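Local coordinates for transcriptional regulator, putative (Vibrio cholerae O1 biovar eltor str. N16961, PDB 3BJN), which probably acts as a DNA-binding transcriptional regulator of the IclR family, represented here by its C-terminal domain, at residues P119-P127 with I138-V147. Numbering follows the deposited sequence. Where two conformers were deposited one is given.
Sequences PGVSGISAP and ISVMAPAHRV
With OG opposite the carbonyl carbon in both residues (chi1 -46° in Ser125, -57° in Ser139), the two hydroxyls turn to each other across a backbone pair of the non-hydrogen-bonded kind. In the conformers given here (each serine has two), Ser125 OG and Ser139 OG lie 2.8 Å apart and share a hydrogen bond whose donor is not fixed, and Ser69 OG of helix 67-76 bonds to both oxygens. The backbones are close here, Ser125 CA and Ser139 CA being 4.2 Å apart. The other sheet face carries Ser122 and Ile124, and helix 144-163 packs against it: Ile124 CD1 meets Val147 CG1 tip to tip at 3.9 Å, while Val147 CG2 sits 4.0 Å from Ser122 CB. Backbone bonds run in reciprocal pairs at Ser122/Ala142 (Ser122 N to Ala142 O 2.7 Å), Ile124/Val140 and Ala126/Ile138, the regular antiparallel pattern. Beyond them, Ala144 N at the first turn of the helix donates to Gly120 O (2.8 Å), approaching from above the carbonyl plane, 39° out of it. Water 1 donates to the same oxygen and accepts from His145 N. The arrangement is a beta hairpin running into a C-terminal helix, within the six-stranded antiparallel sheet of the GAF-like IclR C-terminal domain.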
# COMPACT_ATOMS: atom_id res chain seq x y z
N PRO A 119 5.19 13.80 -6.99
CA PRO A 119 5.61 13.75 -8.38
C PRO A 119 6.89 12.93 -8.53
O PRO A 119 7.84 13.12 -7.76
CB PRO A 119 5.90 15.24 -8.71
CG PRO A 119 4.99 15.99 -7.81
CD PRO A 119 5.06 15.18 -6.51
N GLY A 120 6.91 12.01 -9.50
CA GLY A 120 8.13 11.25 -9.78
C GLY A 120 8.33 10.01 -8.92
O GLY A 120 9.34 9.32 -9.07
N VAL A 121 7.38 9.77 -8.01
CA VAL A 121 7.43 8.58 -7.12
C VAL A 121 6.24 7.69 -7.46
O VAL A 121 5.12 8.20 -7.67
CB VAL A 121 7.38 8.97 -5.62
CG1 VAL A 121 7.64 7.72 -4.72
CG2 VAL A 121 8.41 10.05 -5.29
N SER A 122 6.52 6.38 -7.53
CA SER A 122 5.48 5.36 -7.84
C SER A 122 5.22 4.51 -6.60
O SER A 122 6.06 4.48 -5.67
CB SER A 122 5.96 4.49 -9.01
OG SER A 122 6.07 5.27 -10.20
N GLY A 123 4.07 3.85 -6.56
CA GLY A 123 3.75 2.89 -5.52
C GLY A 123 3.34 1.55 -6.10
O GLY A 123 2.67 1.50 -7.13
N ILE A 124 3.75 0.47 -5.43
CA ILE A 124 3.29 -0.89 -5.79
C ILE A 124 2.87 -1.56 -4.48
O ILE A 124 3.65 -1.57 -3.52
CB ILE A 124 4.39 -1.71 -6.53
CG1 ILE A 124 4.64 -1.07 -7.90
CG2 ILE A 124 3.92 -3.16 -6.70
CD1 ILE A 124 5.89 -1.57 -8.70
N SER A 125 1.65 -2.07 -4.41
CA SER A 125 1.12 -2.52 -3.12
C SER A 125 0.26 -3.76 -3.25
O SER A 125 -0.40 -3.97 -4.27
CB SER A 125 0.33 -1.41 -2.42
OG SER A 125 1.02 -0.18 -2.46
N ALA A 126 0.29 -4.58 -2.20
CA ALA A 126 -0.54 -5.79 -2.16
C ALA A 126 -1.21 -5.91 -0.79
O ALA A 126 -0.64 -5.46 0.19
CB ALA A 126 0.30 -7.03 -2.49
N PRO A 127 -2.41 -6.51 -0.74
CA PRO A 127 -3.16 -6.54 0.53
C PRO A 127 -2.63 -7.61 1.48
O PRO A 127 -2.15 -8.67 1.03
CB PRO A 127 -4.57 -6.94 0.09
CG PRO A 127 -4.33 -7.82 -1.15
CD PRO A 127 -3.14 -7.21 -1.83
N ILE A 138 1.16 -4.19 2.12
CA ILE A 138 2.62 -3.99 2.00
C ILE A 138 2.84 -3.19 0.76
O ILE A 138 2.21 -3.46 -0.27
CB ILE A 138 3.37 -5.35 1.86
CG1 ILE A 138 3.30 -6.14 3.18
CG2 ILE A 138 4.84 -5.12 1.35
CD1 ILE A 138 4.14 -5.55 4.31
N SER A 139 3.74 -2.21 0.82
CA SER A 139 3.96 -1.31 -0.30
C SER A 139 5.44 -1.03 -0.50
O SER A 139 6.19 -1.00 0.48
CB SER A 139 3.24 0.00 -0.03
OG SER A 139 1.85 -0.20 0.20
N VAL A 140 5.83 -0.85 -1.75
CA VAL A 140 7.12 -0.25 -2.08
C VAL A 140 6.82 1.11 -2.69
O VAL A 140 5.91 1.25 -3.54
CB VAL A 140 7.93 -1.12 -3.05
CG1 VAL A 140 9.02 -0.31 -3.82
CG2 VAL A 140 8.53 -2.32 -2.27
N MSE A 141 7.56 2.11 -2.23
CA MSE A 141 7.49 3.50 -2.74
C MSE A 141 8.86 3.78 -3.33
O MSE A 141 9.86 3.66 -2.62
CB MSE A 141 7.21 4.47 -1.59
CG MSE A 141 5.85 4.30 -0.96
SE MSE A 141 5.95 2.95 0.47
CE MSE A 141 5.76 4.19 1.96
N ALA A 142 8.92 4.13 -4.61
CA ALA A 142 10.18 4.16 -5.31
C ALA A 142 10.11 5.15 -6.49
O ALA A 142 9.03 5.37 -7.05
CB ALA A 142 10.50 2.76 -5.83
N PRO A 143 11.26 5.77 -6.84
CA PRO A 143 11.27 6.73 -7.94
C PRO A 143 10.81 6.05 -9.23
O PRO A 143 11.24 4.92 -9.52
CB PRO A 143 12.76 7.14 -8.05
CG PRO A 143 13.52 6.10 -7.31
CD PRO A 143 12.59 5.54 -6.26
N ALA A 144 9.98 6.73 -10.02
CA ALA A 144 9.58 6.18 -11.30
C ALA A 144 10.81 5.76 -12.13
O ALA A 144 10.75 4.79 -12.88
CB ALA A 144 8.72 7.18 -12.05
N HIS A 145 11.93 6.48 -11.96
CA HIS A 145 13.17 6.21 -12.74
C HIS A 145 13.60 4.74 -12.54
O HIS A 145 14.03 4.06 -13.50
CB HIS A 145 14.30 7.15 -12.31
CG HIS A 145 15.57 6.91 -13.05
ND1 HIS A 145 15.74 7.29 -14.36
CD2 HIS A 145 16.71 6.29 -12.68
CE1 HIS A 145 16.95 6.93 -14.77
NE2 HIS A 145 17.55 6.30 -13.77
N ARG A 146 13.48 4.26 -11.30
CA ARG A 146 13.86 2.88 -10.98
C ARG A 146 12.74 1.87 -11.18
O ARG A 146 13.01 0.72 -11.53
CB ARG A 146 14.43 2.78 -9.56
CG ARG A 146 15.72 3.56 -9.44
CD ARG A 146 16.57 3.11 -8.27
NE ARG A 146 15.91 3.27 -6.99
CZ ARG A 146 16.07 4.32 -6.19
NH1 ARG A 146 15.44 4.35 -5.02
NH2 ARG A 146 16.84 5.34 -6.56
N VAL A 147 11.50 2.28 -10.94
CA VAL A 147 10.37 1.36 -11.12
C VAL A 147 10.24 0.96 -12.58
O VAL A 147 9.92 -0.19 -12.87
CB VAL A 147 9.05 1.95 -10.58
CG1 VAL A 147 7.87 1.02 -10.91
CG2 VAL A 147 9.16 2.17 -9.06
O HOH W 1 11.81 9.36 -10.57